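Molybdate-binding protein MolA (Haemophilus influenzae, PDB 3PSH) binds molybdate and tungstate, but not sulfate or phosphate, in the periplasm and serves the MolBCA ABC transporter in low-affinity molybdate import. Local coordinates at residues V75-E78 and S79-A82; N92-S96 and E97-Q101; D173-G176 and D177-A180; G210-N213 and V214-T218; N312-Q316 and K317-T321. All blocks are in the same frame, centred on the assembly; numbering follows the deposited sequence.

The five contacts follow one another along the chain without overlap, each a local turn or helix end. Contacts 1 and 2 belong to the lobe built on the parallel sheet 41-44, 21-24, 87-91 and 109-112, lie about 14 Å apart between centres, and touch where Val75 and Ile77 pack on helix 96-103. Contacts 3 and 4 belong to the second lobe, with its parallel sheet 211-213, 184-188, 237-240 and 268-270; their centres are 16 Å apart, and Leu175 meets Gly210. Contacts 1 and 3 lie on opposite sides of the chain's centre, their centres about 51 Å apart. Contact 5, on helix 307-319, packs on helix 26-34 and hydrogen-bonds Glu273. Molybdate binds between the two lobes.

Contact 1 (V75-E78 and S79-A82); sequences VNIE and SLLA
Asn76 and Ser79 face each other across the first turn of helix 77-82, and their polar contacts start the helix. The side-chain oxygen Asn76 OD1 accepts the N-H of Ser79 at 3.1 Å along a fairly straight path (165° at the hydrogen), although the donor stands well above the amide plane and misses the lone pairs. Asn76 CG lies anti to the backbone N (chi1 175°), which brings the short amide back over the helix start. A water joins the pair, 3.2 Å from Ser79 OG and more weakly bound to Asn76 OD1. Asparagine suits this place because its carbonyl can take a first-turn N-H that has no earlier helical carbonyl to use.

The backbone bonds continue the turn. Leu80 N reaches Asn76 O at 2.8 Å, in the plane of that carbonyl, and Leu81 N meets Ile77 O at 2.8 Å almost head-on.

Apolar contacts occupy another side of the turn. Val75 CG2 meets Leu80 CD2 at 3.9 Å, and the same leucine methyl lies 4.2 Å from Ile77 CD1. The other branch of the isoleucine, Ile77 CG2, touches Leu81 CD1 at 3.9 Å. Branched Val75, Ile77 and Leu80 suit this face because each packs in more than one direction: Val75 and Ile77 also rest on helix 96-103, while the buried Leu80 lies against Pro69, Pro85 and Ile107. The arrangement is an asparagine N-cap joined to a hydrophobic staple, opening a short surface helix of the lobe built on the sheet that contains strand 87-91.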
loop_
_atom_site.group_PDB
_atom_site.type_symbol
_atom_site.label_atom_id
_atom_site.label_comp_id
_atom_site.label_asym_id
_atom_site.label_seq_id
_atom_site.Cartn_x
_atom_site.Cartn_y
_atom_site.Cartn_z
ATOM N N VAL A 75 -16.563 -13.247 2.730
ATOM C CA VAL A 75 -17.126 -13.213 1.398
ATOM C C VAL A 75 -18.595 -13.605 1.519
ATOM O O VAL A 75 -18.941 -14.269 2.540
ATOM C CB VAL A 75 -16.348 -14.158 0.482
ATOM C CG1 VAL A 75 -16.435 -15.680 0.998
ATOM C CG2 VAL A 75 -16.855 -13.995 -1.058
ATOM N N ASN A 76 -19.409 -13.086 0.578
ATOM C CA ASN A 76 -20.886 -13.371 0.549
ATOM C C ASN A 76 -21.038 -14.186 -0.757
ATOM O O ASN A 76 -21.159 -13.592 -1.852
ATOM C CB ASN A 76 -21.710 -12.059 0.560
ATOM C CG ASN A 76 -23.212 -12.313 0.412
ATOM O OD1 ASN A 76 -23.604 -13.384 -0.007
ATOM N ND2 ASN A 76 -24.048 -11.361 0.908
ATOM N N ILE A 77 -21.005 -15.512 -0.621
ATOM C CA ILE A 77 -20.939 -16.415 -1.817
ATOM C C ILE A 77 -22.225 -16.206 -2.637
ATOM O O ILE A 77 -22.150 -16.063 -3.869
ATOM C CB ILE A 77 -20.809 -17.875 -1.431
ATOM C CG1 ILE A 77 -19.425 -18.217 -0.785
ATOM C CG2 ILE A 77 -20.955 -18.860 -2.611
ATOM C CD1 ILE A 77 -18.164 -18.019 -1.717
ATOM N N GLU A 78 -23.395 -16.131 -1.975
ATOM C CA GLU A 78 -24.604 -15.894 -2.837
ATOM C C GLU A 78 -24.579 -14.597 -3.626
ATOM O O GLU A 78 -25.072 -14.614 -4.759
ATOM C CB GLU A 78 -25.955 -15.979 -2.094
ATOM C CG GLU A 78 -26.116 -17.241 -1.244
ATOM C CD GLU A 78 -26.715 -18.362 -2.028
ATOM O OE1 GLU A 78 -26.937 -18.189 -3.242
ATOM O OE2 GLU A 78 -26.857 -19.512 -1.489
ATOM N N SER A 79 -24.042 -13.473 -3.109
ATOM C CA SER A 79 -23.911 -12.287 -3.877
ATOM C C SER A 79 -22.816 -12.491 -4.949
ATOM O O SER A 79 -22.973 -11.979 -6.079
ATOM C CB SER A 79 -23.483 -11.069 -3.004
ATOM O OG SER A 79 -24.646 -10.615 -2.285
ATOM N N LEU A 80 -21.750 -13.185 -4.575
ATOM C CA LEU A 80 -20.587 -13.335 -5.476
ATOM C C LEU A 80 -21.003 -14.157 -6.737
ATOM O O LEU A 80 -20.747 -13.733 -7.900
ATOM C CB LEU A 80 -19.490 -14.066 -4.723
ATOM C CG LEU A 80 -18.219 -14.372 -5.513
ATOM C CD1 LEU A 80 -17.527 -13.049 -5.988
ATOM C CD2 LEU A 80 -17.233 -15.199 -4.739
ATOM N N LEU A 81 -21.692 -15.290 -6.520
ATOM C CA LEU A 81 -22.160 -16.061 -7.687
ATOM C C LEU A 81 -23.057 -15.303 -8.687
ATOM O O LEU A 81 -23.001 -15.613 -9.882
ATOM C CB LEU A 81 -22.843 -17.397 -7.301
ATOM C CG LEU A 81 -21.884 -18.379 -6.654
ATOM C CD1 LEU A 81 -22.656 -19.551 -6.058
ATOM C CD2 LEU A 81 -20.860 -18.940 -7.720
ATOM N N ALA A 82 -23.869 -14.362 -8.253
ATOM C CA ALA A 82 -24.734 -13.667 -9.188
ATOM C C ALA A 82 -23.868 -12.826 -10.200
ATOM O O ALA A 82 -24.342 -12.458 -11.302
ATOM C CB ALA A 82 -25.708 -12.779 -8.431
HETATM O O HOH W 1 -26.725 -12.493 -0.837
#

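Contact 2 (N92-S96 and E97-Q101); sequences NYAPS and EMIKQ
Pro95 O is gripped by two backbone N-H groups of the following turn. Ile99 N binds it at 3.1 Å in a nearly straight bond (168° at the hydrogen), whereas Met98 N, at 3.0 Å, comes in at a poorer angle and adds a weak bond. Ser96 O takes Lys100 N at 2.9 Å and carries the helical pattern onward.

The side chains form a small apolar step. Ala94 points its methyl at the helix, where Ala94 CB meets Met98 SD at 3.8 Å. Met98 CG and SD follow a stretched path (chi1 170°, chi2 -174°) that brings the sulfur beside Ala94 CB and Pro95 CD. Ile99 CD1 approaches Ala94 from a second direction, 4.2 Å from Ala94 CB. Alanine suits this buried spot because one methyl can meet both larger side chains. Proline has no N-H to offer and its fixed phi fits the residue before a helix. Outward, Lys100 forms a salt bridge with Asp104, and Asn92 OD1 bonds to the hydroxyl of Tyr280, a molybdate-binding residue. Here the loop enters helix 96-103 with Pro95 at the N-cap position, in the beta-alpha-beta crossover from strand 87-91 to strand 109-112.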
loop_
_atom_site.group_PDB
_atom_site.type_symbol
_atom_site.label_atom_id
_atom_site.label_comp_id
_atom_site.label_asym_id
_atom_site.label_seq_id
_atom_site.Cartn_x
_atom_site.Cartn_y
_atom_site.Cartn_z
ATOM N N ASN A 92 -3.383 -11.871 1.053
ATOM C CA ASN A 92 -2.641 -13.002 1.478
ATOM C C ASN A 92 -3.064 -13.577 2.814
ATOM O O ASN A 92 -2.949 -14.746 3.020
ATOM C CB ASN A 92 -1.143 -12.706 1.485
ATOM C CG ASN A 92 -0.816 -11.519 2.377
ATOM O OD1 ASN A 92 -1.294 -10.367 2.134
ATOM N ND2 ASN A 92 -0.159 -11.810 3.465
ATOM N N TYR A 93 -3.569 -12.758 3.738
ATOM C CA TYR A 93 -3.951 -13.282 5.028
ATOM C C TYR A 93 -5.443 -13.629 5.070
ATOM O O TYR A 93 -6.019 -13.848 6.179
ATOM C CB TYR A 93 -3.551 -12.223 6.108
ATOM C CG TYR A 93 -4.281 -10.887 6.016
ATOM C CD1 TYR A 93 -5.575 -10.735 6.580
ATOM C CD2 TYR A 93 -3.677 -9.773 5.453
ATOM C CE1 TYR A 93 -6.279 -9.507 6.480
ATOM C CE2 TYR A 93 -4.386 -8.548 5.345
ATOM C CZ TYR A 93 -5.653 -8.410 5.893
ATOM O OH TYR A 93 -6.317 -7.225 5.859
ATOM N N ALA A 94 -6.116 -13.667 3.888
ATOM C CA ALA A 94 -7.609 -14.042 3.872
ATOM C C ALA A 94 -7.770 -15.354 4.619
ATOM O O ALA A 94 -7.011 -16.275 4.388
ATOM C CB ALA A 94 -8.143 -14.164 2.458
ATOM N N PRO A 95 -8.770 -15.406 5.521
ATOM C CA PRO A 95 -8.849 -16.675 6.287
ATOM C C PRO A 95 -9.020 -17.900 5.341
ATOM O O PRO A 95 -9.672 -17.801 4.258
ATOM C CB PRO A 95 -10.124 -16.527 7.074
ATOM C CG PRO A 95 -10.297 -14.933 7.268
ATOM C CD PRO A 95 -9.643 -14.341 6.054
ATOM N N SER A 96 -8.464 -19.039 5.762
ATOM C CA SER A 96 -8.583 -20.285 4.990
ATOM C C SER A 96 -10.070 -20.576 4.776
ATOM O O SER A 96 -10.412 -21.062 3.669
ATOM C CB SER A 96 -7.936 -21.454 5.745
ATOM O OG SER A 96 -6.568 -21.182 5.861
ATOM N N GLU A 97 -10.927 -20.186 5.734
ATOM C CA GLU A 97 -12.370 -20.518 5.590
ATOM C C GLU A 97 -13.000 -19.758 4.409
ATOM O O GLU A 97 -13.877 -20.242 3.723
ATOM C CB GLU A 97 -13.090 -20.195 6.931
ATOM C CG GLU A 97 -14.613 -20.264 6.867
ATOM C CD GLU A 97 -15.297 -19.865 8.215
ATOM O OE1 GLU A 97 -14.553 -19.479 9.162
ATOM O OE2 GLU A 97 -16.539 -19.904 8.320
ATOM N N MET A 98 -12.536 -18.560 4.186
ATOM C CA MET A 98 -13.030 -17.673 3.147
ATOM C C MET A 98 -12.537 -18.185 1.799
ATOM O O MET A 98 -13.324 -18.211 0.828
ATOM C CB MET A 98 -12.481 -16.242 3.396
ATOM C CG MET A 98 -12.752 -15.328 2.226
ATOM S SD MET A 98 -11.935 -13.701 2.508
ATOM C CE MET A 98 -12.236 -12.854 0.937
ATOM N N ILE A 99 -11.235 -18.495 1.688
ATOM C CA ILE A 99 -10.706 -19.063 0.418
ATOM C C ILE A 99 -11.494 -20.367 0.090
ATOM O O ILE A 99 -11.888 -20.578 -1.070
ATOM C CB ILE A 99 -9.204 -19.363 0.552
ATOM C CG1 ILE A 99 -8.553 -17.974 0.593
ATOM C CG2 ILE A 99 -8.713 -20.226 -0.623
ATOM C CD1 ILE A 99 -6.993 -17.962 0.967
ATOM N N LYS A 100 -11.702 -21.209 1.101
ATOM C CA LYS A 100 -12.432 -22.482 0.928
ATOM C C LYS A 100 -13.868 -22.208 0.459
ATOM O O LYS A 100 -14.315 -22.924 -0.426
ATOM C CB LYS A 100 -12.429 -23.341 2.204
ATOM C CG LYS A 100 -13.111 -24.750 2.010
ATOM C CD LYS A 100 -12.839 -25.569 3.261
ATOM C CE LYS A 100 -13.548 -26.954 3.281
ATOM N NZ LYS A 100 -15.043 -26.831 3.084
ATOM N N GLN A 101 -14.574 -21.228 1.055
ATOM C CA GLN A 101 -15.956 -20.830 0.521
ATOM C C GLN A 101 -15.914 -20.612 -1.008
ATOM O O GLN A 101 -16.761 -21.083 -1.718
ATOM C CB GLN A 101 -16.586 -19.646 1.233
ATOM C CG GLN A 101 -16.993 -19.983 2.638
ATOM C CD GLN A 101 -17.927 -18.960 3.151
ATOM O OE1 GLN A 101 -19.052 -18.897 2.659
ATOM N NE2 GLN A 101 -17.465 -18.084 4.113
#

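Contact 3 (D173-G176 and D177-A180); sequences DRLG and DVSA
Leu175 and Val178 lie side by side at the two ends of a type I beta turn, their side chains meeting near the backbone. Leu175 CB approaches Val178 CG2 at 4.3 Å, and that same Val178 methyl sits 3.4 Å from Leu175 O. Val178 holds CG2 beside its own backbone N, with CG1 anti to it (chi1 -178°), and this places the inner methyl along the flank of the bond that closes the turn. In that bond Val178 N donates to Leu175 O at 3.1 Å; the path is straight at the hydrogen, 166°, yet the donor stands above the carbonyl plane. Both side chains also rest on Tyr298, giving the turn an apolar side. Gly176 and Asp177 are the two central residues of the turn.

Asp177 is turned differently. Its CG falls between the backbone N and the carbonyl carbon (chi1 65°), and the carboxylate folds back over the turn toward the end of helix 168-175, with Asp177 OD1 3.9 Å from Arg174 O. Arg301 explains that approach of two oxygens: its NH1 forms a salt bridge with Asp177 OD1 and a hydrogen bond with Arg174 O. Arg174 NH2 in turn forms a salt bridge with Asp304 OD2.

The guanidinium of Arg301 thus joins Arg174 O, in the last helical turn, to Asp177, with Gly176 and Leu175 between, and its positive charge would be expected to offset the carboxylate and the carbonyl-rich end of the helix.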
loop_
_atom_site.group_PDB
_atom_site.type_symbol
_atom_site.label_atom_id
_atom_site.label_comp_id
_atom_site.label_asym_id
_atom_site.label_seq_id
_atom_site.Cartn_x
_atom_site.Cartn_y
_atom_site.Cartn_z
ATOM N N ASP A 173 21.689 7.583 -3.394
ATOM C CA ASP A 173 22.897 8.432 -3.684
ATOM C C ASP A 173 22.840 9.699 -2.813
ATOM O O ASP A 173 23.835 10.049 -2.159
ATOM C CB ASP A 173 22.903 8.844 -5.166
ATOM C CG ASP A 173 23.389 7.716 -6.097
ATOM O OD1 ASP A 173 23.929 6.702 -5.619
ATOM O OD2 ASP A 173 23.240 7.891 -7.287
ATOM N N ARG A 174 21.680 10.340 -2.762
ATOM C CA ARG A 174 21.589 11.678 -2.060
ATOM C C ARG A 174 21.538 11.554 -0.573
ATOM O O ARG A 174 21.792 12.522 0.131
ATOM C CB ARG A 174 20.378 12.498 -2.552
ATOM C CG ARG A 174 20.311 12.664 -4.129
ATOM C CD ARG A 174 21.056 13.995 -4.479
ATOM N NE ARG A 174 21.042 14.247 -5.903
ATOM C CZ ARG A 174 20.285 15.159 -6.540
ATOM N NH1 ARG A 174 19.402 15.911 -5.881
ATOM N NH2 ARG A 174 20.377 15.294 -7.833
ATOM N N LEU A 175 21.214 10.355 -0.031
ATOM C CA LEU A 175 21.001 10.214 1.397
ATOM C C LEU A 175 21.937 9.126 1.967
ATOM O O LEU A 175 21.884 8.833 3.128
ATOM C CB LEU A 175 19.526 9.838 1.791
ATOM C CG LEU A 175 18.535 10.895 1.263
ATOM C CD1 LEU A 175 17.028 10.472 1.583
ATOM C CD2 LEU A 175 18.871 12.212 1.896
ATOM N N GLY A 176 22.862 8.680 1.137
ATOM C CA GLY A 176 23.882 7.663 1.538
ATOM C C GLY A 176 24.813 7.956 2.700
ATOM O O GLY A 176 25.391 6.984 3.276
ATOM N N ASP A 177 24.975 9.261 3.025
ATOM C CA ASP A 177 25.760 9.711 4.225
ATOM C C ASP A 177 24.960 9.973 5.478
ATOM O O ASP A 177 25.504 10.417 6.510
ATOM C CB ASP A 177 26.499 11.005 3.897
ATOM C CG ASP A 177 25.521 12.155 3.622
ATOM O OD1 ASP A 177 24.585 11.965 2.832
ATOM O OD2 ASP A 177 25.729 13.211 4.173
ATOM N N VAL A 178 23.661 9.681 5.463
ATOM C CA VAL A 178 22.908 9.845 6.684
ATOM C C VAL A 178 23.134 8.731 7.711
ATOM O O VAL A 178 22.634 7.602 7.575
ATOM C CB VAL A 178 21.409 10.032 6.389
ATOM C CG1 VAL A 178 20.645 10.257 7.665
ATOM C CG2 VAL A 178 21.242 11.242 5.460
ATOM N N SER A 179 23.799 9.125 8.801
ATOM C CA SER A 179 24.140 8.175 9.800
ATOM C C SER A 179 22.952 7.782 10.680
ATOM O O SER A 179 21.942 8.527 10.763
ATOM C CB SER A 179 25.263 8.679 10.716
ATOM O OG SER A 179 24.863 9.827 11.488
ATOM N N ALA A 180 23.083 6.619 11.346
ATOM C CA ALA A 180 21.970 6.188 12.190
ATOM C C ALA A 180 21.627 7.177 13.268
ATOM O O ALA A 180 20.458 7.202 13.721
ATOM C CB ALA A 180 22.182 4.744 12.803
#

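Contact 4 (G210-N213 and V214-T218); sequences GAYN and VAAAT
Asn213 folds its side chain over the turn that follows it, and Asn213 OD1 accepts Ala215 N at 3.1 Å, the bond of an Asx turn. The same residue opens a type I beta turn, for Asn213 O accepts Ala216 N at 3.0 Å and 168°. In both bonds the donor stands above the plane of the carbonyl it meets. A chi1 of 176° points the Asn213 amide away from its own N and forward along the chain; the side-chain and main-chain oxygens then serve successive N-H groups. The short methyl of Ala216 points back toward Asn213 and packs against both its carbonyl and its amide, Ala216 CB lying 3.5 Å from Asn213 O and 4.0 Å from Asn213 CG. Ala215 CB likewise rests near Asn213 OD1, at 3.6 Å.

Tyr212 works on the other side of strand 211-213. Its ring reaches along the chain past Val214, where Tyr212 CE2 comes within 3.8 Å of Val214 CA.

Farther out, the other end of the asparagine amide is held as well: Asn213 ND2 donates to the backbone O of Tyr196, a molybdate-binding residue, which fixes the rotation of the amide and ties this turn to the second shell of the site. The strand itself lies at the edge of a parallel sheet and pairs with strand 184-188, while Val214 and Ala215 pack on Trp233. At the far end of the long tyrosine side chain, the hydroxyl oxygen Tyr212 OH lies 3.5 Å from Ala217 CB.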
loop_
_atom_site.group_PDB
_atom_site.type_symbol
_atom_site.label_atom_id
_atom_site.label_comp_id
_atom_site.label_asym_id
_atom_site.label_seq_id
_atom_site.Cartn_x
_atom_site.Cartn_y
_atom_site.Cartn_z
ATOM N N GLY A 210 15.609 8.590 4.456
ATOM C CA GLY A 210 16.511 9.186 5.516
ATOM C C GLY A 210 15.882 9.349 6.881
ATOM O O GLY A 210 16.316 10.234 7.691
ATOM N N ALA A 211 14.898 8.430 7.214
ATOM C CA ALA A 211 14.154 8.454 8.423
ATOM C C ALA A 211 14.063 7.092 9.003
ATOM O O ALA A 211 14.646 6.161 8.458
ATOM C CB ALA A 211 12.697 9.009 8.166
ATOM N N TYR A 212 13.431 7.002 10.127
ATOM C CA TYR A 212 13.332 5.749 10.872
ATOM C C TYR A 212 12.016 5.688 11.585
ATOM O O TYR A 212 11.617 6.669 12.182
ATOM C CB TYR A 212 14.443 5.686 11.919
ATOM C CG TYR A 212 14.232 4.501 12.791
ATOM C CD1 TYR A 212 14.162 3.180 12.171
ATOM C CD2 TYR A 212 13.984 4.652 14.187
ATOM C CE1 TYR A 212 13.905 2.002 12.934
ATOM C CE2 TYR A 212 13.638 3.463 14.975
ATOM C CZ TYR A 212 13.612 2.158 14.304
ATOM O OH TYR A 212 13.314 1.075 15.108
ATOM N N ASN A 213 11.337 4.536 11.549
ATOM C CA ASN A 213 10.033 4.340 12.158
ATOM C C ASN A 213 10.239 4.054 13.650
ATOM O O ASN A 213 10.629 2.907 13.986
ATOM C CB ASN A 213 9.276 3.152 11.446
ATOM C CG ASN A 213 7.960 2.854 12.098
ATOM O OD1 ASN A 213 7.568 3.498 13.061
ATOM N ND2 ASN A 213 7.181 1.918 11.505
ATOM N N VAL A 214 9.932 5.023 14.559
ATOM C CA VAL A 214 10.229 4.800 15.999
ATOM C C VAL A 214 9.563 3.541 16.608
ATOM O O VAL A 214 10.126 2.960 17.542
ATOM C CB VAL A 214 9.869 6.047 16.833
ATOM C CG1 VAL A 214 10.555 7.225 16.208
ATOM C CG2 VAL A 214 8.370 6.319 16.805
ATOM N N ALA A 215 8.421 3.126 16.047
ATOM C CA ALA A 215 7.611 1.990 16.601
ATOM C C ALA A 215 8.210 0.625 16.198
ATOM O O ALA A 215 7.887 -0.389 16.854
ATOM C CB ALA A 215 6.240 2.044 16.071
ATOM N N ALA A 216 9.055 0.577 15.160
ATOM C CA ALA A 216 9.391 -0.712 14.516
ATOM C C ALA A 216 10.310 -1.656 15.295
ATOM O O ALA A 216 10.411 -2.875 14.976
ATOM C CB ALA A 216 9.978 -0.449 13.173
ATOM N N ALA A 217 11.060 -1.120 16.252
ATOM C CA ALA A 217 11.855 -1.951 17.168
ATOM C C ALA A 217 11.090 -2.778 18.217
ATOM O O ALA A 217 11.677 -3.761 18.770
ATOM C CB ALA A 217 12.855 -1.078 17.872
ATOM N N THR A 218 9.864 -2.359 18.573
ATOM C CA THR A 218 9.117 -2.892 19.747
ATOM C C THR A 218 7.677 -3.379 19.371
ATOM O O THR A 218 7.101 -4.206 20.062
ATOM C CB THR A 218 9.109 -1.943 21.040
ATOM O OG1 THR A 218 8.309 -0.781 20.814
ATOM C CG2 THR A 218 10.523 -1.467 21.506
#

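Contact 5 (N312-Q316 and K317-T321); sequences NDYYQ and KFYRT
Phe318 drives one corner of its ring into the face of Tyr314, a turn earlier on helix 307-319. Phe318 CD2 is the bump: it sits over the centre of the tyrosine ring, 3.8 Å from Tyr314 CZ, in a T-shaped (edge-to-face) pair with centroids 4.9 Å apart and planes at 55°. A chi1 of -173° swings the Tyr314 ring along the helix to receive it. At its edge that ring also meets Tyr319, Tyr314 CE2 to Tyr319 CE2 at 4.4 Å. Phe318 is a hollow in its turn, with Lys317 CG over the centre of one face, 3.4 Å above the Phe318 ring plane.

Another bump fills another hollow. Tyr319 CD2 comes over the centre of the Tyr315 ring, 3.6 Å from Tyr315 CD2, but the two rings are set obliquely. Their hydroxyls converge on one water, which donates to Tyr315 OH at 2.8 Å and to Tyr319 OH at 3.0 Å. Flat, broad side chains suit these places, each face being wide enough to receive a ring corner of the residue one turn on. Phe318 N binds Tyr314 O and Tyr319 N binds Tyr315 O in a more bent bond, as the helix widens into a pi-type turn. Arg320, with positive phi, then leaves the helix.

Leu160 and Ala163 of helix 154-165 pack on both Tyr314 and Phe318. Tyr314 OH bonds to Gln34, Tyr315 OH to Glu273 and Tyr319 OH to Asn30, so an apolar aromatic cluster carries a polar rim, letting this helix join its neighbours by packing and by directed hydrogen bonds.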
loop_
_atom_site.group_PDB
_atom_site.type_symbol
_atom_site.label_atom_id
_atom_site.label_comp_id
_atom_site.label_asym_id
_atom_site.label_seq_id
_atom_site.Cartn_x
_atom_site.Cartn_y
_atom_site.Cartn_z
ATOM N N ASN A 312 2.916 14.541 -11.975
ATOM C CA ASN A 312 2.058 14.708 -13.161
ATOM C C ASN A 312 2.279 13.636 -14.240
ATOM O O ASN A 312 1.272 13.028 -14.715
ATOM C CB ASN A 312 2.233 16.050 -13.832
ATOM C CG ASN A 312 1.225 16.228 -14.983
ATOM O OD1 ASN A 312 -0.000 16.225 -14.731
ATOM N ND2 ASN A 312 1.718 16.318 -16.240
ATOM N N ASP A 313 3.548 13.382 -14.593
ATOM C CA ASP A 313 3.890 12.427 -15.639
ATOM C C ASP A 313 3.339 10.991 -15.247
ATOM O O ASP A 313 2.804 10.244 -16.067
ATOM C CB ASP A 313 5.421 12.322 -15.831
ATOM C CG ASP A 313 6.018 13.572 -16.486
ATOM O OD1 ASP A 313 5.214 14.325 -17.073
ATOM O OD2 ASP A 313 7.263 13.766 -16.283
ATOM N N TYR A 314 3.510 10.678 -13.953
ATOM C CA TYR A 314 3.104 9.408 -13.391
ATOM C C TYR A 314 1.557 9.297 -13.411
ATOM O O TYR A 314 1.017 8.216 -13.844
ATOM C CB TYR A 314 3.629 9.262 -11.928
ATOM C CG TYR A 314 3.388 7.832 -11.285
ATOM C CD1 TYR A 314 4.425 6.968 -11.159
ATOM C CD2 TYR A 314 2.112 7.428 -10.971
ATOM C CE1 TYR A 314 4.216 5.625 -10.611
ATOM C CE2 TYR A 314 1.862 6.208 -10.375
ATOM C CZ TYR A 314 2.925 5.253 -10.234
ATOM O OH TYR A 314 2.708 3.956 -9.727
ATOM N N TYR A 315 0.875 10.334 -12.956
ATOM C CA TYR A 315 -0.596 10.322 -12.903
ATOM C C TYR A 315 -1.138 10.257 -14.334
ATOM O O TYR A 315 -2.046 9.476 -14.569
ATOM C CB TYR A 315 -1.197 11.474 -12.113
ATOM C CG TYR A 315 -1.391 11.151 -10.665
ATOM C CD1 TYR A 315 -0.316 10.830 -9.810
ATOM C CD2 TYR A 315 -2.680 11.138 -10.093
ATOM C CE1 TYR A 315 -0.586 10.533 -8.410
ATOM C CE2 TYR A 315 -2.939 10.917 -8.720
ATOM C CZ TYR A 315 -1.838 10.571 -7.865
ATOM O OH TYR A 315 -2.167 10.283 -6.549
ATOM N N GLN A 316 -0.525 10.952 -15.282
ATOM C CA GLN A 316 -1.141 10.965 -16.628
ATOM C C GLN A 316 -0.964 9.561 -17.245
ATOM O O GLN A 316 -1.905 9.075 -17.928
ATOM C CB GLN A 316 -0.444 12.043 -17.494
ATOM C CG GLN A 316 -0.731 13.473 -16.972
ATOM C CD GLN A 316 -2.129 13.974 -17.296
ATOM O OE1 GLN A 316 -2.884 13.341 -18.014
ATOM N NE2 GLN A 316 -2.514 15.113 -16.668
ATOM N N LYS A 317 0.174 8.896 -16.915
ATOM C CA LYS A 317 0.477 7.555 -17.447
ATOM C C LYS A 317 -0.373 6.428 -16.840
ATOM O O LYS A 317 -1.086 5.690 -17.589
ATOM C CB LYS A 317 1.969 7.213 -17.387
ATOM C CG LYS A 317 2.255 5.768 -17.679
ATOM C CD LYS A 317 2.380 5.503 -19.182
ATOM C CE LYS A 317 2.594 3.995 -19.423
ATOM N NZ LYS A 317 2.329 3.819 -20.978
ATOM N N PHE A 318 -0.493 6.423 -15.483
ATOM C CA PHE A 318 -1.072 5.253 -14.789
ATOM C C PHE A 318 -2.472 5.516 -14.316
ATOM O O PHE A 318 -3.242 4.537 -14.139
ATOM C CB PHE A 318 -0.102 4.851 -13.626
ATOM C CG PHE A 318 1.226 4.315 -14.192
ATOM C CD1 PHE A 318 1.229 3.189 -14.999
ATOM C CD2 PHE A 318 2.442 4.992 -14.004
ATOM C CE1 PHE A 318 2.390 2.720 -15.595
ATOM C CE2 PHE A 318 3.629 4.522 -14.578
ATOM C CZ PHE A 318 3.642 3.359 -15.356
ATOM N N TYR A 319 -2.808 6.784 -14.018
ATOM C CA TYR A 319 -4.199 7.058 -13.628
ATOM C C TYR A 319 -4.998 7.757 -14.697
ATOM O O TYR A 319 -6.154 7.993 -14.478
ATOM C CB TYR A 319 -4.273 7.891 -12.331
ATOM C CG TYR A 319 -3.799 7.163 -11.073
ATOM C CD1 TYR A 319 -4.530 6.058 -10.559
ATOM C CD2 TYR A 319 -2.630 7.595 -10.387
ATOM C CE1 TYR A 319 -4.143 5.401 -9.364
ATOM C CE2 TYR A 319 -2.272 6.968 -9.136
ATOM C CZ TYR A 319 -2.973 5.849 -8.695
ATOM O OH TYR A 319 -2.657 5.283 -7.500
ATOM N N ARG A 320 -4.369 8.076 -15.826
ATOM C CA ARG A 320 -5.005 8.700 -17.029
ATOM C C ARG A 320 -5.710 10.048 -16.652
ATOM O O ARG A 320 -6.757 10.503 -17.248
ATOM C CB ARG A 320 -5.982 7.663 -17.677
ATOM C CG ARG A 320 -5.378 6.347 -17.981
ATOM C CD ARG A 320 -6.496 5.277 -18.240
ATOM N NE ARG A 320 -7.063 4.917 -16.919
ATOM C CZ ARG A 320 -6.502 4.080 -16.005
ATOM N NH1 ARG A 320 -5.287 3.584 -16.138
ATOM N NH2 ARG A 320 -7.153 3.867 -14.875
ATOM N N THR A 321 -5.150 10.698 -15.641
ATOM C CA THR A 321 -5.635 12.005 -15.218
ATOM C C THR A 321 -4.499 12.790 -14.527
ATOM O O THR A 321 -3.413 12.241 -14.336
ATOM C CB THR A 321 -6.889 11.928 -14.302
ATOM O OG1 THR A 321 -7.440 13.257 -14.241
ATOM C CG2 THR A 321 -6.607 11.396 -12.915
HETATM O O HOH W 2 -2.095 7.615 -5.771
#